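Local coordinates for protein glutathione S-transferase (PDB 6J3F) that binds glutathione and, as a fungal glutathione S-transferase related to the LigE etherases, probably catalyses its conjugation to electrophilic substrates, at residues A[3-8]-A[34-39]; A[70-75]-A[87-92]; A[76-81]-A[95-100]. All blocks are in the same frame, centred on the assembly; numbering follows the deposited sequence.

Contact 1. Residues A[3-8]-A[34-39]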
loop_
_atom_site.group_PDB
_atom_site.type_symbol
_atom_site.label_atom_id
_atom_site.label_comp_id
_atom_site.label_asym_id
_atom_site.label_seq_id
_atom_site.Cartn_x
_atom_site.Cartn_y
_atom_site.Cartn_z
ATOM N N ASN A 3 33.844 4.943 -17.469
ATOM C CA ASN A 3 33.263 6.269 -17.248
ATOM C C ASN A 3 31.718 6.252 -17.290
ATOM O O ASN A 3 31.077 7.293 -17.125
ATOM C CB ASN A 3 33.813 7.265 -18.282
ATOM C CG ASN A 3 33.572 8.732 -17.889
ATOM O OD1 ASN A 3 33.275 9.042 -16.728
ATOM N ND2 ASN A 3 33.711 9.640 -18.862
ATOM N N VAL A 4 31.117 5.074 -17.504
ATOM C CA VAL A 4 29.655 4.929 -17.490
ATOM C C VAL A 4 29.179 4.538 -16.099
ATOM O O VAL A 4 29.988 4.182 -15.234
ATOM C CB VAL A 4 29.157 3.886 -18.509
ATOM C CG1 VAL A 4 29.078 4.488 -19.898
ATOM C CG2 VAL A 4 30.046 2.633 -18.487
ATOM N N ILE A 5 27.863 4.589 -15.876
ATOM C CA ILE A 5 27.323 4.114 -14.609
ATOM C C ILE A 5 27.586 2.620 -14.485
ATOM O O ILE A 5 27.448 1.853 -15.451
ATOM C CB ILE A 5 25.823 4.439 -14.494
ATOM C CG1 ILE A 5 25.623 5.943 -14.450
ATOM C CG2 ILE A 5 25.203 3.802 -13.238
ATOM C CD1 ILE A 5 24.191 6.363 -14.505
ATOM N N GLN A 6 28.004 2.205 -13.292
ATOM C CA GLN A 6 28.215 0.799 -12.987
ATOM C C GLN A 6 27.034 0.279 -12.182
ATOM O O GLN A 6 26.709 0.814 -11.113
ATOM C CB GLN A 6 29.531 0.589 -12.246
ATOM C CG GLN A 6 30.696 0.870 -13.155
ATOM C CD GLN A 6 31.743 1.659 -12.457
ATOM O OE1 GLN A 6 32.182 1.281 -11.364
ATOM N NE2 GLN A 6 32.153 2.781 -13.063
ATOM N N PHE A 7 26.407 -0.763 -12.707
ATOM C CA PHE A 7 25.185 -1.339 -12.179
ATOM C C PHE A 7 25.513 -2.730 -11.653
ATOM O O PHE A 7 25.931 -3.603 -12.421
ATOM C CB PHE A 7 24.127 -1.373 -13.283
ATOM C CG PHE A 7 22.916 -2.180 -12.954
ATOM C CD1 PHE A 7 22.180 -1.919 -11.809
ATOM C CD2 PHE A 7 22.484 -3.174 -13.819
ATOM C CE1 PHE A 7 21.049 -2.656 -11.514
ATOM C CE2 PHE A 7 21.354 -3.917 -13.536
ATOM C CZ PHE A 7 20.634 -3.662 -12.380
ATOM N N TYR A 8 25.331 -2.930 -10.349
ATOM C CA TYR A 8 25.712 -4.170 -9.681
ATOM C C TYR A 8 24.510 -5.107 -9.626
ATOM O O TYR A 8 23.458 -4.733 -9.092
ATOM C CB TYR A 8 26.249 -3.864 -8.282
ATOM C CG TYR A 8 27.505 -3.016 -8.331
ATOM C CD1 TYR A 8 27.456 -1.668 -8.679
ATOM C CD2 TYR A 8 28.748 -3.566 -8.049
ATOM C CE1 TYR A 8 28.625 -0.893 -8.744
ATOM C CE2 TYR A 8 29.902 -2.799 -8.082
ATOM C CZ TYR A 8 29.845 -1.479 -8.459
ATOM O OH TYR A 8 31.010 -0.742 -8.508
ATOM N N LYS A 34 14.932 4.791 -19.220
ATOM C CA LYS A 34 15.481 6.135 -19.250
ATOM C C LYS A 34 16.542 6.302 -20.323
ATOM O O LYS A 34 16.907 7.446 -20.631
ATOM C CB LYS A 34 16.069 6.497 -17.897
ATOM C CG LYS A 34 15.057 6.759 -16.817
ATOM C CD LYS A 34 15.787 7.332 -15.613
ATOM C CE LYS A 34 14.830 8.026 -14.670
ATOM N NZ LYS A 34 14.240 9.305 -15.228
ATOM N N GLY A 35 17.039 5.200 -20.880
ATOM C CA GLY A 35 18.018 5.260 -21.949
ATOM C C GLY A 35 19.369 5.743 -21.485
ATOM O O GLY A 35 20.042 6.475 -22.217
ATOM N N ILE A 36 19.783 5.350 -20.287
ATOM C CA ILE A 36 21.054 5.767 -19.698
ATOM C C ILE A 36 22.056 4.627 -19.865
ATOM O O ILE A 36 21.788 3.509 -19.394
ATOM C CB ILE A 36 20.890 6.139 -18.218
ATOM C CG1 ILE A 36 19.936 7.325 -18.063
ATOM C CG2 ILE A 36 22.235 6.443 -17.606
ATOM C CD1 ILE A 36 19.653 7.677 -16.628
ATOM N N PRO A 37 23.201 4.855 -20.500
ATOM C CA PRO A 37 24.174 3.769 -20.658
ATOM C C PRO A 37 24.830 3.410 -19.331
ATOM O O PRO A 37 25.098 4.270 -18.485
ATOM C CB PRO A 37 25.184 4.350 -21.648
ATOM C CG PRO A 37 25.103 5.837 -21.387
ATOM C CD PRO A 37 23.660 6.108 -21.122
ATOM N N TYR A 38 25.094 2.121 -19.165
ATOM C CA TYR A 38 25.621 1.568 -17.930
ATOM C C TYR A 38 26.336 0.269 -18.266
ATOM O O TYR A 38 26.195 -0.288 -19.356
ATOM C CB TYR A 38 24.513 1.312 -16.898
ATOM C CG TYR A 38 23.462 0.337 -17.408
ATOM C CD1 TYR A 38 22.412 0.779 -18.205
ATOM C CD2 TYR A 38 23.542 -1.021 -17.124
ATOM C CE1 TYR A 38 21.474 -0.087 -18.688
ATOM C CE2 TYR A 38 22.606 -1.892 -17.603
ATOM C CZ TYR A 38 21.572 -1.419 -18.386
ATOM O OH TYR A 38 20.620 -2.277 -18.876
ATOM N N LYS A 39 27.086 -0.221 -17.298
ATOM C CA LYS A 39 27.815 -1.471 -17.432
ATOM C C LYS A 39 27.421 -2.352 -16.254
ATOM O O LYS A 39 27.548 -1.938 -15.098
ATOM C CB LYS A 39 29.324 -1.192 -17.464
ATOM C CG LYS A 39 30.228 -2.406 -17.435
ATOM C CD LYS A 39 31.519 -2.085 -16.676
ATOM C CE LYS A 39 32.558 -3.196 -16.787
ATOM N NZ LYS A 39 33.786 -2.738 -17.502
#
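Tyr38 holds CG between its backbone N and carbonyl carbon (chi1 60°) while Phe7 swings CG opposite its own N (chi1 169°), and these two settings bring the two side chains alongside each other. Their ring planes are perpendicular with centroids 5.8 Å apart, an oblique aromatic pair in which Tyr38 CD2 lies 3.9 Å from Phe7 CB. The backbones beneath are joined by two hydrogen bonds: Lys39 N gives to Ile5 O at 2.8 Å, and Phe7 N gives to Lys39 O at 2.9 Å in an almost straight line. Lys39 thus both donates and accepts, bracketed by Ile5 and Phe7, the pattern of parallel strands. Strands 5-9 and 38-42, with helix 22-34 between them in sequence, form the opening beta-alpha-beta unit of the thioredoxin-like domain. Ile5 and Tyr38 share one sheet face, where helix 22-34 packs on Phe7 and Tyr38 through Arg28 and Leu31, respectively; Tyr38 OH is hydrogen-bonded to Asn32 of that helix. Ile36, just before strand 38-42, meets Ile5 CD1 with its CG2 at 3.7 Å, extending the apolar layer. Just ahead of strand 5-9, Val4 CG2 rests 4.0 Å from Lys39 CB, the two side chains crossing at about a right angle.

Contact 2. Residues A[70-75]-A[87-92]. With GSH (glutathione), chain C; EDO (1,2-ethanediol), chain F.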
loop_
_atom_site.group_PDB
_atom_site.type_symbol
_atom_site.label_atom_id
_atom_site.label_comp_id
_atom_site.label_asym_id
_atom_site.label_seq_id
_atom_site.Cartn_x
_atom_site.Cartn_y
_atom_site.Cartn_z
ATOM N N THR A 70 22.124 -5.038 0.035
ATOM C CA THR A 70 21.396 -5.664 -1.057
ATOM C C THR A 70 21.817 -5.071 -2.393
ATOM O O THR A 70 22.434 -4.003 -2.472
ATOM C CB THR A 70 19.878 -5.498 -0.915
ATOM O OG1 THR A 70 19.567 -4.096 -0.856
ATOM C CG2 THR A 70 19.352 -6.221 0.337
ATOM N N LEU A 71 21.469 -5.798 -3.446
ATOM C CA LEU A 71 21.548 -5.294 -4.802
ATOM C C LEU A 71 20.100 -5.024 -5.199
ATOM O O LEU A 71 19.196 -5.652 -4.647
ATOM C CB LEU A 71 22.244 -6.302 -5.721
ATOM C CG LEU A 71 23.749 -6.481 -5.460
ATOM C CD1 LEU A 71 24.419 -7.206 -6.627
ATOM C CD2 LEU A 71 24.428 -5.137 -5.195
ATOM N N PRO A 72 19.856 -4.102 -6.146
ATOM C CA PRO A 72 20.821 -3.413 -7.005
ATOM C C PRO A 72 21.496 -2.267 -6.321
ATOM O O PRO A 72 20.978 -1.775 -5.329
ATOM C CB PRO A 72 19.958 -2.896 -8.154
ATOM C CG PRO A 72 18.618 -2.675 -7.523
ATOM C CD PRO A 72 18.470 -3.715 -6.451
ATOM N N VAL A 73 22.645 -1.872 -6.865
ATOM C CA VAL A 73 23.347 -0.648 -6.502
ATOM C C VAL A 73 23.911 -0.058 -7.786
ATOM O O VAL A 73 24.222 -0.784 -8.734
ATOM C CB VAL A 73 24.462 -0.923 -5.476
ATOM C CG1 VAL A 73 25.412 0.253 -5.351
ATOM C CG2 VAL A 73 23.859 -1.263 -4.129
ATOM N N ILE A 74 24.008 1.267 -7.844
ATOM C CA ILE A 74 24.727 1.892 -8.944
ATOM C C ILE A 74 25.781 2.821 -8.375
ATOM O O ILE A 74 25.602 3.410 -7.303
ATOM C CB ILE A 74 23.808 2.660 -9.924
ATOM C CG1 ILE A 74 23.121 3.830 -9.223
ATOM C CG2 ILE A 74 22.827 1.704 -10.599
ATOM C CD1 ILE A 74 22.687 4.924 -10.155
ATOM N N HIS A 75 26.894 2.936 -9.102
ATOM C CA HIS A 75 27.889 3.979 -8.885
ATOM C C HIS A 75 27.973 4.832 -10.138
ATOM O O HIS A 75 28.126 4.301 -11.243
ATOM C CB HIS A 75 29.279 3.418 -8.561
ATOM C CG HIS A 75 30.326 4.481 -8.414
ATOM N ND1 HIS A 75 30.440 5.263 -7.282
ATOM C CD2 HIS A 75 31.284 4.917 -9.268
ATOM C CE1 HIS A 75 31.427 6.128 -7.441
ATOM N NE2 HIS A 75 31.959 5.935 -8.634
ATOM N N ALA A 87 14.266 1.789 -5.575
ATOM C CA ALA A 87 13.473 3.024 -5.514
ATOM C C ALA A 87 14.356 4.263 -5.317
ATOM O O ALA A 87 14.085 5.323 -5.895
ATOM C CB ALA A 87 12.417 2.938 -4.408
ATOM N N ALA A 88 15.403 4.159 -4.497
ATOM C CA ALA A 88 16.321 5.281 -4.345
ATOM C C ALA A 88 17.093 5.539 -5.631
ATOM O O ALA A 88 17.382 6.697 -5.964
ATOM C CB ALA A 88 17.292 5.037 -3.187
ATOM N N ILE A 89 17.414 4.483 -6.369
ATOM C CA ILE A 89 18.128 4.651 -7.623
ATOM C C ILE A 89 17.264 5.394 -8.630
ATOM O O ILE A 89 17.737 6.330 -9.288
ATOM C CB ILE A 89 18.591 3.284 -8.150
ATOM C CG1 ILE A 89 19.655 2.713 -7.210
ATOM C CG2 ILE A 89 19.101 3.426 -9.558
ATOM C CD1 ILE A 89 20.180 1.323 -7.584
ATOM N N ALA A 90 15.977 5.021 -8.737
ATOM C CA ALA A 90 15.068 5.735 -9.640
ATOM C C ALA A 90 14.943 7.208 -9.272
ATOM O O ALA A 90 14.945 8.068 -10.155
ATOM C CB ALA A 90 13.672 5.101 -9.650
ATOM N N ARG A 91 14.792 7.524 -7.980
ATOM C CA ARG A 91 14.757 8.933 -7.600
ATOM C C ARG A 91 16.075 9.614 -7.951
ATOM O O ARG A 91 16.076 10.722 -8.496
ATOM C CB ARG A 91 14.442 9.091 -6.110
ATOM C CG ARG A 91 12.983 8.820 -5.741
ATOM C CD ARG A 91 12.730 8.974 -4.235
ATOM N NE ARG A 91 11.320 8.792 -3.902
ATOM C CZ ARG A 91 10.691 7.613 -3.867
ATOM N NH1 ARG A 91 11.357 6.501 -4.134
ATOM N NH2 ARG A 91 9.392 7.538 -3.561
ATOM N N TYR A 92 17.210 8.953 -7.680
ATOM C CA TYR A 92 18.499 9.557 -8.003
ATOM C C TYR A 92 18.635 9.805 -9.501
ATOM O O TYR A 92 19.139 10.852 -9.914
ATOM C CB TYR A 92 19.653 8.689 -7.510
ATOM C CG TYR A 92 20.968 9.117 -8.113
ATOM C CD1 TYR A 92 21.699 10.167 -7.559
ATOM C CD2 TYR A 92 21.470 8.497 -9.259
ATOM C CE1 TYR A 92 22.901 10.588 -8.125
ATOM C CE2 TYR A 92 22.680 8.904 -9.830
ATOM C CZ TYR A 92 23.389 9.957 -9.260
ATOM O OH TYR A 92 24.582 10.375 -9.825
HETATM N N1 GSH C . 14.474 -2.777 -1.105
HETATM C CA1 GSH C . 15.539 -3.297 -1.940
HETATM C C1 GSH C . 15.401 -2.768 -3.349
HETATM O O11 GSH C . 16.441 -2.500 -4.005
HETATM O O12 GSH C . 14.250 -2.596 -3.818
HETATM C CB1 GSH C . 15.528 -4.825 -1.890
HETATM C CG1 GSH C . 16.734 -5.377 -2.635
HETATM C CD1 GSH C . 16.972 -6.849 -2.366
HETATM O OE1 GSH C . 16.422 -7.415 -1.434
HETATM N N2 GSH C . 17.813 -7.443 -3.207
HETATM C CA2 GSH C . 18.248 -8.819 -3.047
HETATM C C2 GSH C . 19.573 -8.939 -2.336
HETATM O O2 GSH C . 20.555 -8.359 -2.767
HETATM C CB2 GSH C . 18.345 -9.482 -4.419
HETATM S SG2 GSH C . 16.713 -9.784 -5.149
HETATM N N3 GSH C . 19.621 -9.693 -1.237
HETATM C CA3 GSH C . 20.856 -9.902 -0.502
HETATM C C3 GSH C . 20.802 -11.057 0.482
HETATM O O31 GSH C . 19.748 -11.738 0.580
HETATM O O32 GSH C . 21.826 -11.296 1.170
HETATM C C1 EDO F . 8.740 4.614 -4.068
HETATM O O1 EDO F . 9.501 4.404 -2.878
HETATM C C2 EDO F . 8.838 3.446 -5.054
HETATM O O2 EDO F . 7.543 2.849 -5.284
#
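Ile89 meets Ile74 and Pro72 from one side of helix 87-92. It has CG1 beside its backbone N (chi1 -67°) and an extended chi2, which carries CD1 to the strand backbone, 3.8 Å from Ile74 N; its CG2 branch meets Ile74 CD1 at 3.9 Å. Pro72, preceded by a cis peptide bond, offers CB to the same Ile89 CD1. This cis-proline is a hallmark of the thioredoxin fold, and here it follows directly on the glutathione-binding Leu71, whose N donates to glutathione O2 at 2.8 Å and whose O accepts from glutathione N2 at 2.7 Å. Arg91 makes no contact with residues 70-75; its NE forms a salt bridge with Asp109, and NH1 makes weak bonds to Ala87 O and a bound 1,2-ethanediol. A leucine in its place would probably leave Asp109 without this charged partner. Arg91 also packs on Ala191 of the second subunit. Tyr92 closes the segment, its CD2 lying 3.9 Å from Ile74 CD1, while its OH is hydrogen-bonded to Asp76. The axes of strand 73-75 and helix 87-92 approach to 9.1 Å at 34°, and Ile89 also touches Ile83 of strand 81-84 and Thr27 of helix 22-34, which places it between the sheet and that neighbouring helix.

Contact 3. Residues A[76-81]-A[95-100]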
loop_
_atom_site.group_PDB
_atom_site.type_symbol
_atom_site.label_atom_id
_atom_site.label_comp_id
_atom_site.label_asym_id
_atom_site.label_seq_id
_atom_site.Cartn_x
_atom_site.Cartn_y
_atom_site.Cartn_z
ATOM N N ASP A 76 27.897 6.151 -9.953
ATOM C CA ASP A 76 27.890 7.145 -11.025
ATOM C C ASP A 76 29.233 7.872 -11.073
ATOM O O ASP A 76 29.417 8.873 -10.362
ATOM C CB ASP A 76 26.750 8.136 -10.793
ATOM C CG ASP A 76 26.377 8.908 -12.039
ATOM O OD1 ASP A 76 27.173 8.918 -13.002
ATOM O OD2 ASP A 76 25.283 9.508 -12.043
ATOM N N PRO A 77 30.204 7.421 -11.886
ATOM C CA PRO A 77 31.509 8.107 -11.895
ATOM C C PRO A 77 31.389 9.568 -12.260
ATOM O O PRO A 77 32.181 10.387 -11.782
ATOM C CB PRO A 77 32.323 7.320 -12.936
ATOM C CG PRO A 77 31.303 6.677 -13.809
ATOM C CD PRO A 77 30.139 6.358 -12.907
ATOM N N SER A 78 30.378 9.915 -13.064
ATOM C CA SER A 78 30.111 11.304 -13.402
ATOM C C SER A 78 29.910 12.167 -12.157
ATOM O O SER A 78 30.319 13.334 -12.130
ATOM C CB SER A 78 28.892 11.372 -14.315
ATOM O OG SER A 78 27.934 12.290 -13.827
ATOM N N THR A 79 29.290 11.623 -11.111
ATOM C CA THR A 79 29.055 12.392 -9.896
ATOM C C THR A 79 29.785 11.876 -8.673
ATOM O O THR A 79 29.768 12.558 -7.647
ATOM C CB THR A 79 27.559 12.433 -9.556
ATOM O OG1 THR A 79 27.195 11.236 -8.842
ATOM C CG2 THR A 79 26.738 12.536 -10.825
ATOM N N GLY A 80 30.371 10.682 -8.726
ATOM C CA GLY A 80 30.994 10.090 -7.557
ATOM C C GLY A 80 30.064 9.442 -6.545
ATOM O O GLY A 80 30.539 9.030 -5.480
ATOM N N LYS A 81 28.764 9.319 -6.831
ATOM C CA LYS A 81 27.816 8.836 -5.832
ATOM C C LYS A 81 27.470 7.355 -6.017
ATOM O O LYS A 81 27.408 6.832 -7.135
ATOM C CB LYS A 81 26.533 9.678 -5.825
ATOM C CG LYS A 81 26.570 10.933 -4.912
ATOM C CD LYS A 81 27.649 10.915 -3.796
ATOM C CE LYS A 81 27.457 9.865 -2.658
ATOM N NZ LYS A 81 28.704 9.713 -1.791
ATOM N N LYS A 95 16.436 13.028 -10.675
ATOM C CA LYS A 95 16.987 14.350 -10.411
ATOM C C LYS A 95 18.308 14.569 -11.139
ATOM O O LYS A 95 18.597 15.691 -11.558
ATOM C CB LYS A 95 17.171 14.579 -8.909
ATOM C CG LYS A 95 18.322 13.818 -8.306
ATOM C CD LYS A 95 18.745 14.346 -6.929
ATOM C CE LYS A 95 19.773 13.388 -6.275
ATOM N NZ LYS A 95 20.312 13.855 -4.959
ATOM N N THR A 96 19.101 13.516 -11.334
ATOM C CA THR A 96 20.464 13.681 -11.830
ATOM C C THR A 96 20.521 13.745 -13.346
ATOM O O THR A 96 21.394 14.415 -13.903
ATOM C CB THR A 96 21.334 12.538 -11.308
ATOM O OG1 THR A 96 21.403 12.637 -9.885
ATOM C CG2 THR A 96 22.740 12.563 -11.903
ATOM N N TYR A 97 19.600 13.078 -14.032
ATOM C CA TYR A 97 19.509 13.133 -15.486
ATOM C C TYR A 97 18.104 13.599 -15.852
ATOM O O TYR A 97 17.266 12.805 -16.300
ATOM C CB TYR A 97 19.856 11.778 -16.099
ATOM C CG TYR A 97 21.247 11.331 -15.709
ATOM C CD1 TYR A 97 22.359 11.782 -16.410
ATOM C CD2 TYR A 97 21.458 10.476 -14.624
ATOM C CE1 TYR A 97 23.641 11.381 -16.054
ATOM C CE2 TYR A 97 22.738 10.077 -14.259
ATOM C CZ TYR A 97 23.828 10.535 -14.976
ATOM O OH TYR A 97 25.105 10.156 -14.637
ATOM N N PRO A 98 17.816 14.892 -15.662
ATOM C CA PRO A 98 16.436 15.388 -15.841
ATOM C C PRO A 98 15.934 15.348 -17.265
ATOM O O PRO A 98 14.718 15.461 -17.473
ATOM C CB PRO A 98 16.511 16.836 -15.341
ATOM C CG PRO A 98 17.937 17.199 -15.487
ATOM C CD PRO A 98 18.731 15.949 -15.214
ATOM N N ASP A 99 16.817 15.217 -18.252
ATOM C CA ASP A 99 16.389 15.192 -19.644
ATOM C C ASP A 99 15.950 13.808 -20.086
ATOM O O ASP A 99 15.565 13.632 -21.247
ATOM C CB ASP A 99 17.511 15.717 -20.549
ATOM C CG ASP A 99 17.863 17.178 -20.259
ATOM O OD1 ASP A 99 16.928 17.955 -19.955
ATOM O OD2 ASP A 99 19.066 17.545 -20.328
ATOM N N THR A 100 15.994 12.842 -19.202
ATOM C CA THR A 100 15.475 11.513 -19.461
ATOM C C THR A 100 14.043 11.430 -18.960
ATOM O O THR A 100 13.640 12.213 -18.087
ATOM C CB THR A 100 16.365 10.455 -18.785
ATOM O OG1 THR A 100 16.435 10.673 -17.363
ATOM C CG2 THR A 100 17.766 10.531 -19.362
#
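Asp76 OD2 is gripped by two tyrosine hydroxyls: Tyr97 OH donates to it across the contact at 2.7 Å, and Tyr92 OH of helix 86-96 is a further hydrogen-bond partner. The bond from Tyr97 uses the syn lone pair of OD2, on the side of the other oxygen, and Asp76 OD1 accordingly stands 2.9 Å from the same Tyr97 OH. The carboxylate meets the ring at its edge, near its plane, and the two flat groups are inclined by 26°. Asp76 and Tyr97 approach from opposite directions; with CG opposite the backbone N (chi1 -161°), Asp76 extends its carboxylate toward the phenol. Beside this polar link, the methyls Thr79 CG2 and Thr96 CG2 touch tip to tip at 4.1 Å, and the Thr96 methyl also lies over one face of the Tyr97 ring, offset toward its rim. Each segment is braced from within. Asp76 O accepts from both Thr79 N and Gly80 N in the tight connection between strands 73-76 and 81-84, where Thr79 OG1 accepts from Lys81 N at 3.2 Å in an ST turn and is also hydrogen-bonded to Tyr92 OH. Tyr97, just past the helix, begins a type I beta turn whose Thr100 N bonds back to Tyr97 O. With two hydroxyls bonded to OD2, the buried carboxylate is likely to be stabilised in its ionised form.

Contact 2 is wholly buried, contact 1 partly so, and contact 3 lies at the surface. Contacts 1 and 2 reach the same sheet, since strands 5-9 and 73-76 are antiparallel neighbours: Tyr8 N is 2.9 Å from Val73 O, and Phe7 CE1 packs on Pro72 CB at 3.5 Å. Contacts 2 and 3 instead share helix 86-96, with Tyr92 linking the apolar core to the hairpin connection. Chemistry follows place: backbone bonding joins strand to strand in contact 1, apolar packing without cross-segment hydrogen bonds joins helix to sheet in contact 2, and a tyrosine-carboxylate bond dominates contact 3. Of the three, contact 2 alone includes a glutathione-binding residue.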